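Local coordinates for protein plasma serine protease inhibitor (Homo sapiens, PDB 3DY0) that inhibits serine proteases of blood plasma and other body fluids in a heparin-dependent way, trapping them irreversibly after they cut its reactive centre loop, at residues 93-98 with 163-168; 313-318 with 326-331. One frame throughout, in Å; residues are numbered along the deposited sequence.

Contact 1: residues 93-98 with 163-168; sequences LGNALF and MVNYIF
The side-chain amides of N95 and N165 bind each other on one face of the sheet: N165 ND2 donates a hydrogen bond to N95 OD1 at 2.8 Å, nearly straight at 167°. The acceptor lies close to the plane of the N165 amide, whereas ND2 stands tilted out of the N95 carbonyl plane, and the two amide planes are 38° apart. Both side chains leave a non-hydrogen-bonded pair side by side, and their other ends are held as well, N95 ND2 by the carbonyl of Y117 and N165 OD1 by the hydroxyl of S35. Four anchored ends should fix both amides against rotation in a buried place. On the other face the ring of Y166 lies flat over G94. Its chi1 of 65° sets CG between the backbone N and the carbonyl carbon, which carries the ring across to the facing strand; G94 CA then sits 3.7 Å from the centroid of the Y166 ring, a CH-pi contact over the face, and the Y166 hydroxyl occupies the place where a side chain on G94 would begin. G94 and Y166 also exchange two backbone hydrogen bonds, as do A96 and V164, in a regular antiparallel ladder. Apolar contacts finish each end: L93 CD1 reaches I167 CB at 3.7 Å, L97 CD2 meets M163 CB at 3.8 Å, and F98 CE1 approaches V164 CG2 at 3.9 Å. The asparagine face packs on M38 of helix 33-45, while A96, F98 and Y166 lie against helix 129-143; strand 120-123 flanks 93-98, and strand 323-335 flanks 163-168.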
ATOM      1  N   LEU A  93      11.919   3.026   0.275  1.00  9.96           N
ATOM      2  CA  LEU A  93      11.052   2.860  -0.889  1.00 10.44           C
ATOM      3  C   LEU A  93      11.969   2.724  -2.102  1.00 10.75           C
ATOM      4  O   LEU A  93      12.850   3.557  -2.307  1.00 12.01           O
ATOM      5  CB  LEU A  93      10.161   4.095  -1.040  1.00 11.65           C
ATOM      6  CG  LEU A  93       9.095   4.123  -2.137  1.00  8.45           C
ATOM      7  CD1 LEU A  93       8.052   3.049  -1.883  1.00 10.54           C
ATOM      8  CD2 LEU A  93       8.443   5.506  -2.157  1.00 13.27           C
ATOM      9  N   GLY A  94      11.771   1.680  -2.902  1.00 10.76           N
ATOM     10  CA  GLY A  94      12.635   1.498  -4.057  1.00  9.99           C
ATOM     11  C   GLY A  94      12.018   0.757  -5.224  1.00 10.11           C
ATOM     12  O   GLY A  94      10.953   0.148  -5.103  1.00  9.52           O
ATOM     13  N   ASN A  95      12.719   0.796  -6.354  1.00  9.85           N
ATOM     14  CA  ASN A  95      12.256   0.171  -7.587  1.00  9.43           C
ATOM     15  C   ASN A  95      13.361  -0.595  -8.299  1.00  9.91           C
ATOM     16  O   ASN A  95      14.538  -0.246  -8.195  1.00 11.88           O
ATOM     17  CB  ASN A  95      11.717   1.260  -8.506  1.00  8.34           C
ATOM     18  CG  ASN A  95      10.660   2.093  -7.830  1.00  7.14           C
ATOM     19  OD1 ASN A  95       9.606   1.578  -7.470  1.00  8.08           O
ATOM     20  ND2 ASN A  95      10.939   3.381  -7.634  1.00  8.14           N
ATOM     21  N   ALA A  96      12.971  -1.631  -9.032  1.00  9.90           N
ATOM     22  CA  ALA A  96      13.936  -2.443  -9.761  1.00 10.22           C
ATOM     23  C   ALA A  96      13.294  -3.097 -10.972  1.00 10.79           C
ATOM     24  O   ALA A  96      12.102  -3.406 -10.973  1.00 12.93           O
ATOM     25  CB  ALA A  96      14.512  -3.517  -8.843  1.00 12.98           C
ATOM     26  N   LEU A  97      14.096  -3.289 -12.011  1.00 11.18           N
ATOM     27  CA  LEU A  97      13.634  -3.947 -13.223  1.00 11.68           C
ATOM     28  C   LEU A  97      14.448  -5.221 -13.405  1.00 12.23           C
ATOM     29  O   LEU A  97      15.677  -5.187 -13.389  1.00 12.17           O
ATOM     30  CB  LEU A  97      13.838  -3.048 -14.449  1.00 13.33           C
ATOM     31  CG  LEU A  97      12.823  -1.945 -14.746  1.00 14.78           C
ATOM     32  CD1 LEU A  97      13.373  -1.034 -15.835  1.00 15.43           C
ATOM     33  CD2 LEU A  97      11.502  -2.566 -15.193  1.00 14.42           C
ATOM     34  N   PHE A  98      13.759  -6.347 -13.541  1.00 11.25           N
ATOM     35  CA  PHE A  98      14.420  -7.624 -13.786  1.00 12.78           C
ATOM     36  C   PHE A  98      14.054  -7.936 -15.229  1.00 13.25           C
ATOM     37  O   PHE A  98      12.889  -8.173 -15.545  1.00 14.39           O
ATOM     38  CB  PHE A  98      13.895  -8.694 -12.832  1.00 11.46           C
ATOM     39  CG  PHE A  98      14.307  -8.476 -11.407  1.00 11.92           C
ATOM     40  CD1 PHE A  98      13.536  -7.686 -10.557  1.00 12.25           C
ATOM     41  CD2 PHE A  98      15.492  -9.019 -10.925  1.00 11.76           C
ATOM     42  CE1 PHE A  98      13.943  -7.444  -9.248  1.00 12.76           C
ATOM     43  CE2 PHE A  98      15.911  -8.782  -9.619  1.00 14.39           C
ATOM     44  CZ  PHE A  98      15.131  -7.990  -8.777  1.00 12.87           C
ATOM     45  N   MET A 163       8.784  -5.778 -13.079  1.00 10.10           N
ATOM     46  CA  MET A 163       9.099  -4.498 -12.462  1.00 10.31           C
ATOM     47  C   MET A 163       8.676  -4.594 -11.011  1.00  9.41           C
ATOM     48  O   MET A 163       7.540  -4.962 -10.717  1.00  9.42           O
ATOM     49  CB  MET A 163       8.334  -3.381 -13.170  1.00  9.87           C
ATOM     50  CG  MET A 163       8.566  -2.004 -12.585  1.00 10.99           C
ATOM     51  SD  MET A 163       7.819  -0.749 -13.634  1.00 12.21           S
ATOM     52  CE  MET A 163       6.080  -1.137 -13.418  1.00 12.95           C
ATOM     53  N   VAL A 164       9.596  -4.268 -10.114  1.00  9.46           N
ATOM     54  CA  VAL A 164       9.326  -4.365  -8.688  1.00  9.32           C
ATOM     55  C   VAL A 164       9.416  -3.059  -7.923  1.00 10.10           C
ATOM     56  O   VAL A 164      10.300  -2.238  -8.167  1.00  9.37           O
ATOM     57  CB  VAL A 164      10.320  -5.351  -8.019  1.00 11.39           C
ATOM     58  CG1 VAL A 164      10.131  -5.356  -6.498  1.00 11.02           C
ATOM     59  CG2 VAL A 164      10.139  -6.745  -8.599  1.00 11.90           C
ATOM     60  N   ASN A 165       8.466  -2.865  -7.018  1.00  9.29           N
ATOM     61  CA  ASN A 165       8.500  -1.725  -6.116  1.00  8.62           C
ATOM     62  C   ASN A 165       8.379  -2.344  -4.739  1.00  8.04           C
ATOM     63  O   ASN A 165       7.651  -3.320  -4.552  1.00  8.62           O
ATOM     64  CB  ASN A 165       7.340  -0.749  -6.295  1.00  9.56           C
ATOM     65  CG  ASN A 165       7.252   0.243  -5.134  1.00  8.96           C
ATOM     66  OD1 ASN A 165       6.610  -0.027  -4.119  1.00  9.75           O
ATOM     67  ND2 ASN A 165       7.936   1.373  -5.265  1.00  8.78           N
ATOM     68  N   TYR A 166       9.112  -1.795  -3.784  1.00  7.48           N
ATOM     69  CA  TYR A 166       9.046  -2.290  -2.419  1.00  8.50           C
ATOM     70  C   TYR A 166       9.010  -1.104  -1.482  1.00  8.06           C
ATOM     71  O   TYR A 166       9.472  -0.013  -1.820  1.00  9.38           O
ATOM     72  CB  TYR A 166      10.271  -3.151  -2.090  1.00 10.34           C
ATOM     73  CG  TYR A 166      11.576  -2.386  -2.101  1.00 12.39           C
ATOM     74  CD1 TYR A 166      11.968  -1.612  -1.007  1.00 14.47           C
ATOM     75  CD2 TYR A 166      12.395  -2.394  -3.228  1.00 13.16           C
ATOM     76  CE1 TYR A 166      13.140  -0.862  -1.039  1.00 15.01           C
ATOM     77  CE2 TYR A 166      13.566  -1.651  -3.270  1.00 13.43           C
ATOM     78  CZ  TYR A 166      13.931  -0.887  -2.175  1.00 15.46           C
ATOM     79  OH  TYR A 166      15.082  -0.135  -2.224  1.00 17.15           O
ATOM     80  N   ILE A 167       8.439  -1.326  -0.308  1.00  7.84           N
ATOM     81  CA  ILE A 167       8.380  -0.297   0.714  1.00  8.46           C
ATOM     82  C   ILE A 167       8.541  -0.992   2.060  1.00  7.68           C
ATOM     83  O   ILE A 167       7.985  -2.073   2.291  1.00  7.86           O
ATOM     84  CB  ILE A 167       7.041   0.498   0.658  1.00  6.56           C
ATOM     85  CG1 ILE A 167       7.021   1.562   1.761  1.00  9.65           C
ATOM     86  CG2 ILE A 167       5.853  -0.451   0.781  1.00  8.40           C
ATOM     87  CD1 ILE A 167       5.834   2.515   1.685  1.00 10.96           C
ATOM     88  N   PHE A 168       9.346  -0.394   2.931  1.00  8.13           N
ATOM     89  CA  PHE A 168       9.567  -0.941   4.265  1.00  9.18           C
ATOM     90  C   PHE A 168       9.457   0.181   5.289  1.00  8.39           C
ATOM     91  O   PHE A 168      10.091   1.229   5.143  1.00  9.32           O
ATOM     92  CB  PHE A 168      10.950  -1.585   4.388  1.00 10.31           C
ATOM     93  CG  PHE A 168      11.248  -2.085   5.775  1.00 10.01           C
ATOM     94  CD1 PHE A 168      10.705  -3.285   6.226  1.00 11.86           C
ATOM     95  CD2 PHE A 168      12.019  -1.329   6.649  1.00 12.35           C
ATOM     96  CE1 PHE A 168      10.924  -3.722   7.531  1.00 13.79           C
ATOM     97  CE2 PHE A 168      12.243  -1.759   7.960  1.00 12.48           C
ATOM     98  CZ  PHE A 168      11.693  -2.956   8.398  1.00 12.98           C
TER

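Contact 2: residues 313-318 with 326-331; sequences HKAVVE and AAAATG
H313 turns its CG away from the backbone N (chi1 -174°), and T330 has OG1 anti to its carbonyl carbon (chi1 -59°); together these torsions bring ring nitrogen and hydroxyl within bonding distance across a non-hydrogen-bonded pair. H313 ND1 and T330 OG1 are 2.8 Å apart and hydrogen-bonded, with the hydroxyl at the edge of the imidazole and near its plane. At its far side the ring is held through NE2 by the backbone N of S32, which leaves the imidazole anchored at both nitrogens. T330 OG1 is also bonded to the hydroxyl of S35. H313 CE1 meets A328 CB at 3.8 Å.

Beyond the histidine, the same face is built from small groups. A315 CB and A328 CB face each other at 3.6 Å, and V317 CG2 touches A326 CB at 4.1 Å. Between A326 and A329 the later strand brings only methyl groups, and the CA atoms of A315 and A328 come within 4.0 Å. The backbones are joined by two reciprocal pairs of hydrogen bonds, K314 with A329 and V316 with A327; V316 N to A327 O is 2.9 Å. The face bearing H313, A315 and V317 packs on strand 29-31 and helix 33-45, while V316 and K314 touch E273 of strand 259-277. This is an antiparallel beta hairpin in the large central sheet of a cleaved serpin, and the alanine-rich later strand is consistent with the hinge part of the reactive centre loop, inserted after cleavage.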
ATOM      1  N   HIS A 313       0.510  -7.942  -5.509  1.00  8.56           N
ATOM      2  CA  HIS A 313       0.809  -7.064  -4.382  1.00  8.16           C
ATOM      3  C   HIS A 313       0.723  -7.879  -3.097  1.00  9.05           C
ATOM      4  O   HIS A 313      -0.193  -8.683  -2.925  1.00 10.29           O
ATOM      5  CB  HIS A 313      -0.201  -5.908  -4.303  1.00  8.28           C
ATOM      6  CG  HIS A 313       0.132  -4.881  -3.259  1.00  9.41           C
ATOM      7  ND1 HIS A 313       1.166  -3.981  -3.405  1.00  8.34           N
ATOM      8  CD2 HIS A 313      -0.419  -4.626  -2.049  1.00  7.54           C
ATOM      9  CE1 HIS A 313       1.237  -3.214  -2.331  1.00  9.83           C
ATOM     10  NE2 HIS A 313       0.287  -3.584  -1.491  1.00  7.75           N
ATOM     11  N   LYS A 314       1.688  -7.678  -2.208  1.00  8.51           N
ATOM     12  CA  LYS A 314       1.697  -8.355  -0.918  1.00  8.05           C
ATOM     13  C   LYS A 314       2.077  -7.291   0.090  1.00  8.00           C
ATOM     14  O   LYS A 314       3.040  -6.552  -0.117  1.00  8.10           O
ATOM     15  CB  LYS A 314       2.733  -9.482  -0.893  1.00  9.99           C
ATOM     16  CG  LYS A 314       2.839 -10.201   0.448  1.00 15.43           C
ATOM     17  CD  LYS A 314       1.547 -10.914   0.804  1.00 19.79           C
ATOM     18  CE  LYS A 314       1.682 -11.671   2.121  1.00 20.64           C
ATOM     19  NZ  LYS A 314       2.769 -12.689   2.059  1.00 22.45           N
ATOM     20  N   ALA A 315       1.312  -7.202   1.172  1.00  7.61           N
ATOM     21  CA  ALA A 315       1.570  -6.214   2.211  1.00  7.63           C
ATOM     22  C   ALA A 315       1.319  -6.840   3.576  1.00  8.47           C
ATOM     23  O   ALA A 315       0.389  -7.626   3.744  1.00  8.97           O
ATOM     24  CB  ALA A 315       0.661  -5.010   2.011  1.00  8.95           C
ATOM     25  N   VAL A 316       2.153  -6.488   4.551  1.00  7.46           N
ATOM     26  CA  VAL A 316       2.011  -7.028   5.898  1.00  8.53           C
ATOM     27  C   VAL A 316       2.222  -5.930   6.927  1.00  8.76           C
ATOM     28  O   VAL A 316       2.912  -4.941   6.664  1.00  8.66           O
ATOM     29  CB  VAL A 316       3.043  -8.163   6.183  1.00  9.15           C
ATOM     30  CG1 VAL A 316       2.920  -9.269   5.149  1.00  9.53           C
ATOM     31  CG2 VAL A 316       4.456  -7.597   6.198  1.00 10.06           C
ATOM     32  N   VAL A 317       1.609  -6.099   8.093  1.00  8.38           N
ATOM     33  CA  VAL A 317       1.769  -5.134   9.172  1.00  9.15           C
ATOM     34  C   VAL A 317       1.744  -5.840  10.518  1.00  8.70           C
ATOM     35  O   VAL A 317       1.022  -6.820  10.702  1.00  8.77           O
ATOM     36  CB  VAL A 317       0.660  -4.045   9.154  1.00  7.26           C
ATOM     37  CG1 VAL A 317      -0.702  -4.658   9.423  1.00  9.24           C
ATOM     38  CG2 VAL A 317       0.986  -2.965  10.194  1.00 10.15           C
ATOM     39  N   GLU A 318       2.564  -5.346  11.440  1.00  7.51           N
ATOM     40  CA  GLU A 318       2.641  -5.871  12.796  1.00  9.12           C
ATOM     41  C   GLU A 318       2.507  -4.667  13.714  1.00  8.63           C
ATOM     42  O   GLU A 318       3.268  -3.708  13.595  1.00  9.56           O
ATOM     43  CB  GLU A 318       3.997  -6.534  13.055  1.00 12.54           C
ATOM     44  CG  GLU A 318       4.345  -7.657  12.102  1.00 16.28           C
ATOM     45  CD  GLU A 318       5.787  -8.106  12.235  1.00 19.45           C
ATOM     46  OE1 GLU A 318       6.196  -9.019  11.487  1.00 22.06           O
ATOM     47  OE2 GLU A 318       6.515  -7.547  13.084  1.00 21.62           O
ATOM     48  N   ALA A 326       5.765  -2.413   8.942  1.00  9.37           N
ATOM     49  CA  ALA A 326       4.882  -2.622   7.802  1.00  9.01           C
ATOM     50  C   ALA A 326       5.732  -2.685   6.551  1.00  8.64           C
ATOM     51  O   ALA A 326       6.744  -1.992   6.434  1.00 10.54           O
ATOM     52  CB  ALA A 326       3.863  -1.488   7.689  1.00  9.10           C
ATOM     53  N   ALA A 327       5.323  -3.515   5.605  1.00  8.56           N
ATOM     54  CA  ALA A 327       6.079  -3.635   4.375  1.00  9.08           C
ATOM     55  C   ALA A 327       5.169  -4.104   3.268  1.00  8.37           C
ATOM     56  O   ALA A 327       4.106  -4.654   3.520  1.00  8.12           O
ATOM     57  CB  ALA A 327       7.219  -4.623   4.556  1.00  8.46           C
ATOM     58  N   ALA A 328       5.594  -3.875   2.035  1.00  8.52           N
ATOM     59  CA  ALA A 328       4.813  -4.298   0.889  1.00  7.49           C
ATOM     60  C   ALA A 328       5.681  -4.292  -0.356  1.00  8.05           C
ATOM     61  O   ALA A 328       6.745  -3.671  -0.390  1.00  9.01           O
ATOM     62  CB  ALA A 328       3.613  -3.366   0.691  1.00  9.16           C
ATOM     63  N   ALA A 329       5.222  -5.005  -1.375  1.00  6.62           N
ATOM     64  CA  ALA A 329       5.928  -5.042  -2.639  1.00  6.99           C
ATOM     65  C   ALA A 329       4.894  -5.276  -3.724  1.00  7.11           C
ATOM     66  O   ALA A 329       3.862  -5.913  -3.487  1.00  8.05           O
ATOM     67  CB  ALA A 329       6.976  -6.160  -2.649  1.00  9.08           C
ATOM     68  N   THR A 330       5.163  -4.731  -4.902  1.00  7.48           N
ATOM     69  CA  THR A 330       4.276  -4.885  -6.045  1.00  8.60           C
ATOM     70  C   THR A 330       5.141  -5.390  -7.192  1.00  9.51           C
ATOM     71  O   THR A 330       6.175  -4.797  -7.499  1.00  9.25           O
ATOM     72  CB  THR A 330       3.634  -3.539  -6.442  1.00  8.92           C
ATOM     73  OG1 THR A 330       2.903  -3.013  -5.329  1.00  7.38           O
ATOM     74  CG2 THR A 330       2.687  -3.720  -7.621  1.00 10.11           C
ATOM     75  N   GLY A 331       4.732  -6.504  -7.791  1.00  8.25           N
ATOM     76  CA  GLY A 331       5.479  -7.063  -8.901  1.00  9.20           C
ATOM     77  C   GLY A 331       4.630  -7.012 -10.152  1.00  8.29           C
ATOM     78  O   GLY A 331       3.581  -7.654 -10.222  1.00  8.78           O
TER

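Overall arrangement
Contacts 1 and 2 are neighbouring ladders of one sheet, their centres about 11 Å apart. Strand 159-172 pairs with 90-99 in contact 1 and, antiparallel again, with 323-335, which contact 2 joins to 307-319. The seam between them is direct: N165 O lies 2.9 Å from T330 N, and I167 N lies 2.9 Å from A328 O, both probable hydrogen bonds. Along the chain contact 1 closes before contact 2 opens. Helix 33-45 touches both, and S35 bonds to N165 of one and T330 of the other. Having 323-335 between 159-172 and 307-319 is what loop insertion produces in a cleaved serpin, the form in which the inhibitor is spent.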